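Local coordinates for uncharacterized protein (Mycobacterium vanbaalenii PYR-1, PDB 4XU6) that binds diacylglycerol as a homotrimeric, membrane-embedded bacterial homolog of the Insig sterol-sensing proteins, at residues 2-7 with 184-189; 17-22 with 47-52; 62-67 with 174-179. All blocks are in the same frame, centred on the assembly; numbering follows the deposited sequence.

Contact 1 lies at the edge of the chain and is partly buried, whereas contacts 2 and 3 are buried between transmembrane helices. Helix 5-29 serves contacts 1 and 2, helix 48-64 serves contacts 2 and 3, and helix 164-184, with the tail that follows it, serves contacts 1 and 3. Chemistry follows place. The terminal contact is built of arginines, a glutamate and a detergent sugar; contact 2 is mainly apolar, has no hydrogen bond between its segments and borders the lipid pocket; contact 3 packs A176 and G179 against an arginine stem and a leucine. Contacts 1 and 3 touch directly, R2 bonding to L65 O and E62, while contact 2 stands apart from both.

Contact 1: residues 2-7 with 184-189. With BOG (octyl beta-D-glucopyranoside), chain B.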
loop_
_atom_site.group_PDB
_atom_site.type_symbol
_atom_site.label_atom_id
_atom_site.label_comp_id
_atom_site.label_asym_id
_atom_site.label_seq_id
_atom_site.Cartn_x
_atom_site.Cartn_y
_atom_site.Cartn_z
ATOM N N ARG A 2 13.977 15.822 27.108
ATOM C CA ARG A 2 13.837 16.834 26.066
ATOM C C ARG A 2 12.394 17.089 25.657
ATOM O O ARG A 2 12.022 18.230 25.357
ATOM C CB ARG A 2 14.728 16.483 24.879
ATOM C CG ARG A 2 16.142 16.241 25.370
ATOM C CD ARG A 2 17.219 16.376 24.336
ATOM N NE ARG A 2 18.509 16.470 25.023
ATOM C CZ ARG A 2 19.691 16.265 24.454
ATOM N NH1 ARG A 2 20.798 16.378 25.176
ATOM N NH2 ARG A 2 19.774 15.947 23.168
ATOM N N LEU A 3 11.584 16.035 25.657
ATOM C CA LEU A 3 10.140 16.199 25.525
ATOM C C LEU A 3 9.612 16.923 26.752
ATOM O O LEU A 3 10.116 16.728 27.860
ATOM C CB LEU A 3 9.442 14.841 25.414
ATOM C CG LEU A 3 9.624 14.030 24.136
ATOM C CD1 LEU A 3 8.977 12.642 24.267
ATOM C CD2 LEU A 3 9.023 14.799 22.964
ATOM N N ARG A 4 8.603 17.762 26.561
ATOM C CA ARG A 4 7.881 18.321 27.690
ATOM C C ARG A 4 6.842 17.293 28.127
ATOM O O ARG A 4 6.466 16.420 27.335
ATOM C CB ARG A 4 7.246 19.656 27.301
ATOM C CG ARG A 4 8.290 20.747 27.096
ATOM C CD ARG A 4 7.790 21.868 26.216
ATOM N NE ARG A 4 8.790 22.928 26.099
ATOM C CZ ARG A 4 8.633 24.026 25.367
ATOM N NH1 ARG A 4 7.506 24.205 24.686
ATOM N NH2 ARG A 4 9.597 24.949 25.324
ATOM N N ILE A 5 6.408 17.363 29.383
ATOM C CA ILE A 5 5.476 16.366 29.912
ATOM C C ILE A 5 4.222 16.250 29.050
ATOM O O ILE A 5 3.759 15.146 28.768
ATOM C CB ILE A 5 5.082 16.658 31.382
ATOM C CG1 ILE A 5 6.294 16.486 32.299
ATOM C CG2 ILE A 5 3.966 15.725 31.840
ATOM N N SER A 6 3.694 17.388 28.607
ATOM C CA SER A 6 2.466 17.384 27.820
ATOM C C SER A 6 2.651 16.659 26.488
ATOM O O SER A 6 1.743 15.967 26.012
ATOM C CB SER A 6 1.981 18.810 27.568
ATOM O OG SER A 6 2.909 19.530 26.769
ATOM N N GLU A 7 3.823 16.836 25.887
ATOM C CA GLU A 7 4.153 16.186 24.623
ATOM C C GLU A 7 4.284 14.689 24.810
ATOM O O GLU A 7 3.785 13.904 23.996
ATOM C CB GLU A 7 5.448 16.776 24.051
ATOM C CG GLU A 7 5.297 18.234 23.675
ATOM C CD GLU A 7 6.613 18.963 23.544
ATOM O OE1 GLU A 7 7.669 18.373 23.860
ATOM O OE2 GLU A 7 6.592 20.132 23.113
ATOM N N ALA A 184 9.784 20.569 16.888
ATOM C CA ALA A 184 9.636 21.479 15.751
ATOM C C ALA A 184 8.369 22.343 15.793
ATOM O O ALA A 184 8.388 23.498 15.358
ATOM C CB ALA A 184 9.708 20.705 14.427
ATOM N N ARG A 185 7.275 21.791 16.308
ATOM C CA ARG A 185 5.991 22.494 16.308
ATOM C C ARG A 185 5.829 23.495 17.450
ATOM O O ARG A 185 4.806 24.172 17.535
ATOM C CB ARG A 185 4.825 21.500 16.347
ATOM C CG ARG A 185 4.703 20.750 17.664
ATOM C CD ARG A 185 3.405 19.942 17.734
ATOM N NE ARG A 185 2.226 20.808 17.754
ATOM C CZ ARG A 185 1.807 21.478 18.827
ATOM N NH1 ARG A 185 2.470 21.394 19.975
ATOM N NH2 ARG A 185 0.725 22.244 18.755
ATOM N N ARG A 186 6.821 23.581 18.334
ATOM C CA ARG A 186 6.777 24.561 19.422
ATOM C C ARG A 186 6.738 25.972 18.849
ATOM O O ARG A 186 7.178 26.184 17.721
ATOM C CB ARG A 186 7.982 24.381 20.355
ATOM C CG ARG A 186 7.912 23.090 21.156
ATOM C CD ARG A 186 9.186 22.839 21.940
ATOM N NE ARG A 186 9.126 21.562 22.639
ATOM C CZ ARG A 186 10.160 21.003 23.264
ATOM N NH1 ARG A 186 11.332 21.626 23.306
ATOM N NH2 ARG A 186 10.019 19.826 23.856
ATOM N N PRO A 187 6.196 26.937 19.616
ATOM C CA PRO A 187 6.091 28.320 19.125
ATOM C C PRO A 187 7.428 28.858 18.626
ATOM O O PRO A 187 8.470 28.611 19.244
ATOM C CB PRO A 187 5.634 29.094 20.365
ATOM C CG PRO A 187 4.867 28.085 21.175
ATOM C CD PRO A 187 5.606 26.784 20.958
ATOM N N GLN A 188 7.397 29.558 17.499
ATOM C CA GLN A 188 8.602 30.134 16.921
ATOM C C GLN A 188 8.469 31.647 16.872
ATOM O O GLN A 188 7.373 32.184 17.053
ATOM C CB GLN A 188 8.838 29.598 15.504
ATOM C CG GLN A 188 8.853 28.071 15.385
ATOM C CD GLN A 188 10.087 27.441 16.012
ATOM O OE1 GLN A 188 11.217 27.871 15.763
ATOM N NE2 GLN A 188 9.874 26.416 16.834
ATOM N N LEU A 189 9.585 32.332 16.641
ATOM C CA LEU A 189 9.563 33.779 16.443
ATOM C C LEU A 189 9.026 34.106 15.053
ATOM O O LEU A 189 9.493 33.547 14.057
ATOM C CB LEU A 189 10.965 34.377 16.606
ATOM C CG LEU A 189 11.371 34.996 17.948
ATOM C CD1 LEU A 189 10.205 35.085 18.919
ATOM C CD2 LEU A 189 12.540 34.248 18.566
HETATM C C1 BOG B . 2.677 21.853 23.542
HETATM O O1 BOG B . 2.884 20.484 23.207
HETATM C C2 BOG B . 3.984 22.641 23.362
HETATM O O2 BOG B . 4.999 22.080 24.206
HETATM C C3 BOG B . 3.776 24.104 23.705
HETATM O O3 BOG B . 4.959 24.845 23.382
HETATM C C4 BOG B . 2.611 24.654 22.893
HETATM O O4 BOG B . 2.335 25.991 23.326
HETATM C C5 BOG B . 1.365 23.773 23.036
HETATM O O5 BOG B . 1.663 22.413 22.707
HETATM C C6 BOG B . 0.218 24.267 22.153
HETATM O O6 BOG B . 0.584 24.205 20.770
HETATM C "C1'" BOG B . 1.679 19.703 23.133
HETATM C "C2'" BOG B . 2.014 18.421 22.372
HETATM C "C3'" BOG B . 0.988 18.043 21.322
HETATM C "C4'" BOG B . 1.646 17.884 19.959
HETATM C "C5'" BOG B . 2.289 16.520 19.745
HETATM C "C6'" BOG B . 1.790 15.936 18.421
HETATM C "C7'" BOG B . 2.611 14.731 17.970
HETATM C "C8'" BOG B . 4.036 15.141 17.658
HETATM O O HOH W 1 13.560 20.184 24.494
HETATM O O HOH W 2 4.965 20.290 20.795
#
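E7 and R186 mark the closest backbone approach, yet their CA atoms are 10.2 Å apart: the start of helix 5-29 and the irregular tail after helix 164-184 are bridged by long side chains. R186, extended beyond CG, grips E7 side-on in a two-point salt bridge of nearly straight hydrogen bonds. Its NH2 meets E7 OE1 at 2.8 Å and its NE meets E7 OE2 at 2.9 Å, both on syn lone pairs, the flat groups nearly coplanar (13°). The same NH2 donates to R2 O at 3.0 Å, in the carbonyl plane. A water joins R2 O to R186 NH1.

R4 holds the N-cap position, and its backbone N donates to E7 OE1 at 2.9 Å from above the carboxylate plane; this is the N3-to-N-cap half of a capping box, a place suited to glutamate. The R4 guanidinium lies flat on that of R186, centres 4.0 Å apart and planes at 9°, which the neighbouring carboxylate probably makes tolerable.

Octyl glucoside O2 donates to E7 OE2 at 2.7 Å and accepts a weak bond from R4 NH1, while R185, bent at chi3 (-66°), gives NH1 to sugar O5 and NH2 to O6.

Contact 2: residues 17-22 with 47-52. With BOG (octyl beta-D-glucopyranoside), chain C; TDA (N-tridecanoic acid), chain E.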
loop_
_atom_site.group_PDB
_atom_site.type_symbol
_atom_site.label_atom_id
_atom_site.label_comp_id
_atom_site.label_asym_id
_atom_site.label_seq_id
_atom_site.Cartn_x
_atom_site.Cartn_y
_atom_site.Cartn_z
ATOM N N VAL A 17 -3.692 4.254 21.758
ATOM C CA VAL A 17 -4.883 4.087 20.920
ATOM C C VAL A 17 -4.568 3.222 19.702
ATOM O O VAL A 17 -5.314 2.305 19.382
ATOM C CB VAL A 17 -5.466 5.441 20.461
ATOM C CG1 VAL A 17 -6.540 5.242 19.390
ATOM C CG2 VAL A 17 -6.025 6.218 21.661
ATOM N N ALA A 18 -3.457 3.508 19.031
ATOM C CA ALA A 18 -3.053 2.695 17.889
ATOM C C ALA A 18 -2.819 1.236 18.289
ATOM O O ALA A 18 -3.196 0.322 17.562
ATOM C CB ALA A 18 -1.813 3.284 17.230
ATOM N N ALA A 19 -2.197 1.018 19.446
ATOM C CA ALA A 19 -1.967 -0.336 19.948
ATOM C C ALA A 19 -3.267 -1.101 20.182
ATOM O O ALA A 19 -3.362 -2.283 19.847
ATOM C CB ALA A 19 -1.137 -0.312 21.237
ATOM N N LEU A 20 -4.260 -0.436 20.772
ATOM C CA LEU A 20 -5.548 -1.084 21.047
ATOM C C LEU A 20 -6.248 -1.497 19.750
ATOM O O LEU A 20 -6.874 -2.553 19.680
ATOM C CB LEU A 20 -6.455 -0.158 21.858
ATOM C CG LEU A 20 -6.052 0.052 23.320
ATOM C CD1 LEU A 20 -6.891 1.136 23.977
ATOM C CD2 LEU A 20 -6.155 -1.271 24.087
ATOM N N ILE A 21 -6.139 -0.662 18.723
ATOM C CA ILE A 21 -6.764 -0.984 17.439
ATOM C C ILE A 21 -6.064 -2.182 16.800
ATOM O O ILE A 21 -6.714 -3.121 16.333
ATOM C CB ILE A 21 -6.729 0.224 16.475
ATOM C CG1 ILE A 21 -7.636 1.346 16.992
ATOM C CG2 ILE A 21 -7.157 -0.195 15.053
ATOM C CD1 ILE A 21 -7.371 2.711 16.317
ATOM N N GLY A 22 -4.735 -2.145 16.778
ATOM C CA GLY A 22 -3.967 -3.233 16.203
ATOM C C GLY A 22 -4.119 -4.520 16.997
ATOM O O GLY A 22 -4.246 -5.607 16.430
ATOM N N PHE A 47 -4.890 -4.476 30.369
ATOM C CA PHE A 47 -4.735 -3.035 30.532
ATOM C C PHE A 47 -3.283 -2.574 30.377
ATOM O O PHE A 47 -3.041 -1.431 29.993
ATOM C CB PHE A 47 -5.280 -2.569 31.887
ATOM C CG PHE A 47 -4.332 -2.793 33.021
ATOM C CD1 PHE A 47 -4.241 -4.039 33.627
ATOM C CD2 PHE A 47 -3.505 -1.762 33.468
ATOM C CE1 PHE A 47 -3.357 -4.256 34.669
ATOM C CE2 PHE A 47 -2.614 -1.968 34.505
ATOM C CZ PHE A 47 -2.537 -3.212 35.108
ATOM N N TRP A 48 -2.332 -3.455 30.682
ATOM C CA TRP A 48 -0.916 -3.079 30.610
ATOM C C TRP A 48 -0.384 -3.004 29.180
ATOM O O TRP A 48 0.669 -2.415 28.941
ATOM C CB TRP A 48 -0.029 -4.013 31.451
ATOM C CG TRP A 48 -0.228 -5.488 31.215
ATOM C CD1 TRP A 48 -0.897 -6.369 32.031
ATOM C CD2 TRP A 48 0.257 -6.261 30.108
ATOM N NE1 TRP A 48 -0.857 -7.634 31.490
ATOM C CE2 TRP A 48 -0.159 -7.593 30.309
ATOM C CE3 TRP A 48 0.996 -5.953 28.957
ATOM C CZ2 TRP A 48 0.142 -8.615 29.405
ATOM C CZ3 TRP A 48 1.294 -6.971 28.065
ATOM C CH2 TRP A 48 0.865 -8.280 28.291
ATOM N N PHE A 49 -1.095 -3.615 28.236
ATOM C CA PHE A 49 -0.647 -3.598 26.843
ATOM C C PHE A 49 -0.572 -2.183 26.240
ATOM O O PHE A 49 0.502 -1.764 25.770
ATOM C CB PHE A 49 -1.469 -4.562 25.962
ATOM C CG PHE A 49 -1.082 -4.506 24.510
ATOM C CD1 PHE A 49 0.076 -5.134 24.072
ATOM C CD2 PHE A 49 -1.845 -3.790 23.594
ATOM C CE1 PHE A 49 0.469 -5.067 22.737
ATOM C CE2 PHE A 49 -1.459 -3.715 22.257
ATOM C CZ PHE A 49 -0.303 -4.364 21.828
ATOM N N PRO A 50 -1.689 -1.419 26.273
ATOM C CA PRO A 50 -1.569 -0.064 25.729
ATOM C C PRO A 50 -0.614 0.806 26.547
ATOM O O PRO A 50 -0.056 1.763 26.010
ATOM C CB PRO A 50 -2.999 0.491 25.816
ATOM C CG PRO A 50 -3.675 -0.340 26.891
ATOM C CD PRO A 50 -3.068 -1.708 26.730
ATOM N N ILE A 51 -0.420 0.486 27.824
ATOM C CA ILE A 51 0.549 1.236 28.623
ATOM C C ILE A 51 1.973 0.940 28.149
ATOM O O ILE A 51 2.783 1.859 28.015
ATOM C CB ILE A 51 0.424 0.941 30.138
ATOM C CG1 ILE A 51 -0.975 1.306 30.641
ATOM C CG2 ILE A 51 1.482 1.714 30.924
ATOM C CD1 ILE A 51 -1.219 0.930 32.109
ATOM N N LEU A 52 2.280 -0.331 27.887
ATOM C CA LEU A 52 3.607 -0.681 27.364
ATOM C C LEU A 52 3.898 -0.006 26.022
ATOM O O LEU A 52 4.953 0.597 25.845
ATOM C CB LEU A 52 3.777 -2.189 27.207
ATOM C CG LEU A 52 4.095 -3.048 28.433
ATOM C CD1 LEU A 52 4.408 -4.466 27.996
ATOM C CD2 LEU A 52 5.266 -2.451 29.218
HETATM C C1 BOG C . 0.424 -8.680 35.888
HETATM O O1 BOG C . 0.123 -7.306 36.122
HETATM C C2 BOG C . -0.297 -9.552 36.911
HETATM O O2 BOG C . 0.088 -9.162 38.235
HETATM C C3 BOG C . 0.065 -11.004 36.654
HETATM O O3 BOG C . -0.567 -11.855 37.613
HETATM C C4 BOG C . -0.393 -11.363 35.250
HETATM O O4 BOG C . -0.038 -12.719 34.958
HETATM C C5 BOG C . 0.277 -10.435 34.238
HETATM O O5 BOG C . 0.059 -9.050 34.552
HETATM C C6 BOG C . -0.218 -10.727 32.822
HETATM O O6 BOG C . -1.494 -10.118 32.612
HETATM C "C1'" BOG C . 1.163 -6.456 35.655
HETATM C "C2'" BOG C . 0.715 -5.013 35.836
HETATM C "C3'" BOG C . 1.919 -4.083 35.803
HETATM C "C4'" BOG C . 1.484 -2.622 35.769
HETATM C "C5'" BOG C . 2.359 -1.849 34.791
HETATM C "C6'" BOG C . 2.372 -2.577 33.451
HETATM C "C7'" BOG C . 3.435 -2.051 32.493
HETATM C "C8'" BOG C . 3.637 -0.560 32.653
HETATM O O21 TDA E . 1.792 -7.874 17.790
HETATM O O22 TDA E . 1.560 -8.156 20.088
HETATM C C21 TDA E . 1.865 -7.395 19.169
HETATM C C22 TDA E . 2.238 -5.972 19.467
HETATM C C23 TDA E . 2.883 -5.294 18.255
HETATM C C24 TDA E . 3.108 -3.803 18.508
HETATM C C25 TDA E . 3.855 -3.147 17.345
HETATM C C26 TDA E . 4.069 -1.652 17.565
HETATM C C27 TDA E . 2.719 -0.955 17.479
HETATM C C28 TDA E . 2.836 0.542 17.651
HETATM C C29 TDA E . 1.444 1.150 17.714
HETATM C C30 TDA E . 1.589 2.656 17.831
HETATM C C31 TDA E . 2.173 3.221 16.545
HETATM C C32 TDA E . 2.152 4.744 16.563
HETATM C C33 TDA E . 3.202 5.315 15.620
#
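A19 and F49 form the tight part of this contact, where helix 5-29 passes the start of helix 48-64. The methyl of A19 is small enough to let the backbones close in, and the CA atoms of A19 and P50 come within 5.8 Å. F49 turns its ring edge to the neighbouring helix: CE2 lies 3.4 Å from A19 O, which sits in the plane of the ring, and 3.6 Å from A19 CB. With CG anti to the backbone N (chi1 177°), the ring extends toward helix 5-29. Its CE1-CZ rim meets the fatty acid, CZ standing 3.8 Å from C22 of the tridecanoic acid, while A18 touches the same chain at C30. A second tridecanoic acid touches F49 and L52, and Y90 of helix 76-96 packs on F49.

L20 CD2 packs obliquely against the CB-CG-CD rim of P50, 3.9 Å from CG. Proline suits the beginning of a helix, where a missing N-H costs little.

The looser side belongs to F47 and W48, which turn from helix 5-29 to octyl glucoside. W48 holds the sugar by its indole edge, NE1 donating to O6 at 2.8 Å, while its CB and F47 CZ rest on the alkyl chain.

No hydrogen bond links the two segments; apolar packing, with the F49 ring edge against a backbone carbonyl, joins them. F49 is thus both helix packing and pocket wall, its side chain about 7 Å from that of H26 and 8 Å from that of Y150, which bind diacylglycerol.

Contact 3: residues 62-67 with 174-179; sequences ELRLHL and VAALLG
R64, whose stem lies on A176, ends in a guanidinium that has L67 O at its edge, in plane; NH1 and NH2 go on to bond P68 O and A69 O, and NH2 makes a salt bridge with D121. The other flat group, the H66 imidazole, has the backbone carbon of E62 at its edge and sends NE2 to E62 OE2 at 2.7 Å, reaching the carboxylate on its anti side, 31° out of plane. E62 also receives the backbone N atoms of R2 and L3.

Across the contact no hydrogen bond forms; methylenes and methyls rest on the alanine methyl and on the backbone carbonyls of helix 164-184. R64 CB stands 3.7 Å from A176 CB, and R64 CG lies 3.5 Å from A176 O. The chain then bends at chi2 (62°), carrying the charged end past the alanine toward the loop beyond.

Small residues suit helix 164-184 here: the CA atoms of R64 and A176 are only 5.1 Å apart, and G179, with no side chain, leaves its backbone open to L65, whose CD2 rests 3.5 Å from G179 O. R64 to L67 form a type I beta turn, with L67 N bonded to R64 O at 3.0 Å.

Arginine thus works in two halves, its methylenes as apolar packing in a buried helix contact and its guanidinium as a tie to the loop carbonyls and D121, which probably keeps its charge satisfied.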
loop_
_atom_site.group_PDB
_atom_site.type_symbol
_atom_site.label_atom_id
_atom_site.label_comp_id
_atom_site.label_asym_id
_atom_site.label_seq_id
_atom_site.Cartn_x
_atom_site.Cartn_y
_atom_site.Cartn_z
ATOM N N GLU A 62 11.617 10.330 22.631
ATOM C CA GLU A 62 12.634 10.959 23.480
ATOM C C GLU A 62 14.044 10.554 23.038
ATOM O O GLU A 62 14.930 11.412 22.896
ATOM C CB GLU A 62 12.403 10.585 24.951
ATOM C CG GLU A 62 13.497 11.087 25.906
ATOM C CD GLU A 62 13.469 12.589 26.116
ATOM O OE1 GLU A 62 12.435 13.222 25.813
ATOM O OE2 GLU A 62 14.489 13.136 26.596
ATOM N N LEU A 63 14.244 9.256 22.807
ATOM C CA LEU A 63 15.529 8.735 22.327
ATOM C C LEU A 63 16.047 9.486 21.098
ATOM O O LEU A 63 17.224 9.864 21.041
ATOM C CB LEU A 63 15.433 7.233 22.020
ATOM C CG LEU A 63 16.633 6.563 21.329
ATOM C CD1 LEU A 63 17.915 6.696 22.164
ATOM C CD2 LEU A 63 16.350 5.092 21.007
ATOM N N ARG A 64 15.171 9.696 20.114
ATOM C CA ARG A 64 15.550 10.402 18.891
ATOM C C ARG A 64 16.105 11.794 19.202
ATOM O O ARG A 64 17.059 12.249 18.569
ATOM C CB ARG A 64 14.356 10.514 17.922
ATOM C CG ARG A 64 14.628 11.409 16.704
ATOM C CD ARG A 64 15.771 10.821 15.880
ATOM N NE ARG A 64 16.148 11.606 14.698
ATOM C CZ ARG A 64 17.133 12.506 14.676
ATOM N NH1 ARG A 64 17.820 12.776 15.784
ATOM N NH2 ARG A 64 17.430 13.147 13.550
ATOM N N LEU A 65 15.514 12.463 20.188
ATOM C CA LEU A 65 15.963 13.805 20.557
ATOM C C LEU A 65 17.346 13.823 21.230
ATOM O O LEU A 65 17.919 14.890 21.462
ATOM C CB LEU A 65 14.919 14.506 21.425
ATOM C CG LEU A 65 13.549 14.698 20.763
ATOM C CD1 LEU A 65 12.585 15.360 21.728
ATOM C CD2 LEU A 65 13.678 15.512 19.473
ATOM N N HIS A 66 17.881 12.647 21.532
ATOM C CA HIS A 66 19.231 12.547 22.080
ATOM C C HIS A 66 20.225 12.093 21.011
ATOM O O HIS A 66 21.425 11.963 21.275
ATOM C CB HIS A 66 19.253 11.596 23.282
ATOM C CG HIS A 66 18.545 12.138 24.485
ATOM N ND1 HIS A 66 19.196 12.831 25.482
ATOM C CD2 HIS A 66 17.239 12.102 24.843
ATOM C CE1 HIS A 66 18.324 13.200 26.404
ATOM N NE2 HIS A 66 17.130 12.768 26.041
ATOM N N LEU A 67 19.720 11.858 19.802
ATOM C CA LEU A 67 20.558 11.417 18.691
ATOM C C LEU A 67 20.852 12.624 17.802
ATOM O O LEU A 67 20.149 13.636 17.889
ATOM C CB LEU A 67 19.870 10.281 17.915
ATOM C CG LEU A 67 19.544 9.020 18.727
ATOM C CD1 LEU A 67 18.767 8.016 17.901
ATOM C CD2 LEU A 67 20.811 8.371 19.280
ATOM N N VAL A 174 8.712 5.880 13.036
ATOM C CA VAL A 174 7.651 6.870 13.145
ATOM C C VAL A 174 7.630 7.542 14.532
ATOM O O VAL A 174 7.376 8.735 14.632
ATOM C CB VAL A 174 6.278 6.273 12.739
ATOM C CG1 VAL A 174 5.148 7.246 13.039
ATOM C CG2 VAL A 174 6.307 5.910 11.242
ATOM N N ALA A 175 7.917 6.783 15.590
ATOM C CA ALA A 175 7.984 7.360 16.937
ATOM C C ALA A 175 9.084 8.409 17.006
ATOM O O ALA A 175 8.918 9.458 17.630
ATOM C CB ALA A 175 8.232 6.260 17.978
ATOM N N ALA A 176 10.207 8.116 16.357
ATOM C CA ALA A 176 11.332 9.045 16.285
ATOM C C ALA A 176 10.891 10.319 15.584
ATOM O O ALA A 176 11.213 11.422 16.017
ATOM C CB ALA A 176 12.502 8.402 15.531
ATOM N N LEU A 177 10.156 10.161 14.485
ATOM C CA LEU A 177 9.649 11.305 13.739
ATOM C C LEU A 177 8.686 12.129 14.593
ATOM O O LEU A 177 8.673 13.367 14.510
ATOM C CB LEU A 177 8.954 10.832 12.458
ATOM C CG LEU A 177 8.252 11.861 11.575
ATOM C CD1 LEU A 177 9.269 12.561 10.737
ATOM C CD2 LEU A 177 7.238 11.163 10.683
ATOM N N LEU A 178 7.885 11.450 15.413
ATOM C CA LEU A 178 6.965 12.157 16.304
ATOM C C LEU A 178 7.724 13.004 17.334
ATOM O O LEU A 178 7.282 14.090 17.685
ATOM C CB LEU A 178 6.035 11.179 17.020
ATOM C CG LEU A 178 4.983 10.523 16.125
ATOM C CD1 LEU A 178 4.243 9.413 16.865
ATOM C CD2 LEU A 178 4.018 11.590 15.643
ATOM N N GLY A 179 8.846 12.494 17.826
ATOM C CA GLY A 179 9.693 13.271 18.727
ATOM C C GLY A 179 10.249 14.519 18.060
ATOM O O GLY A 179 10.250 15.600 18.656
#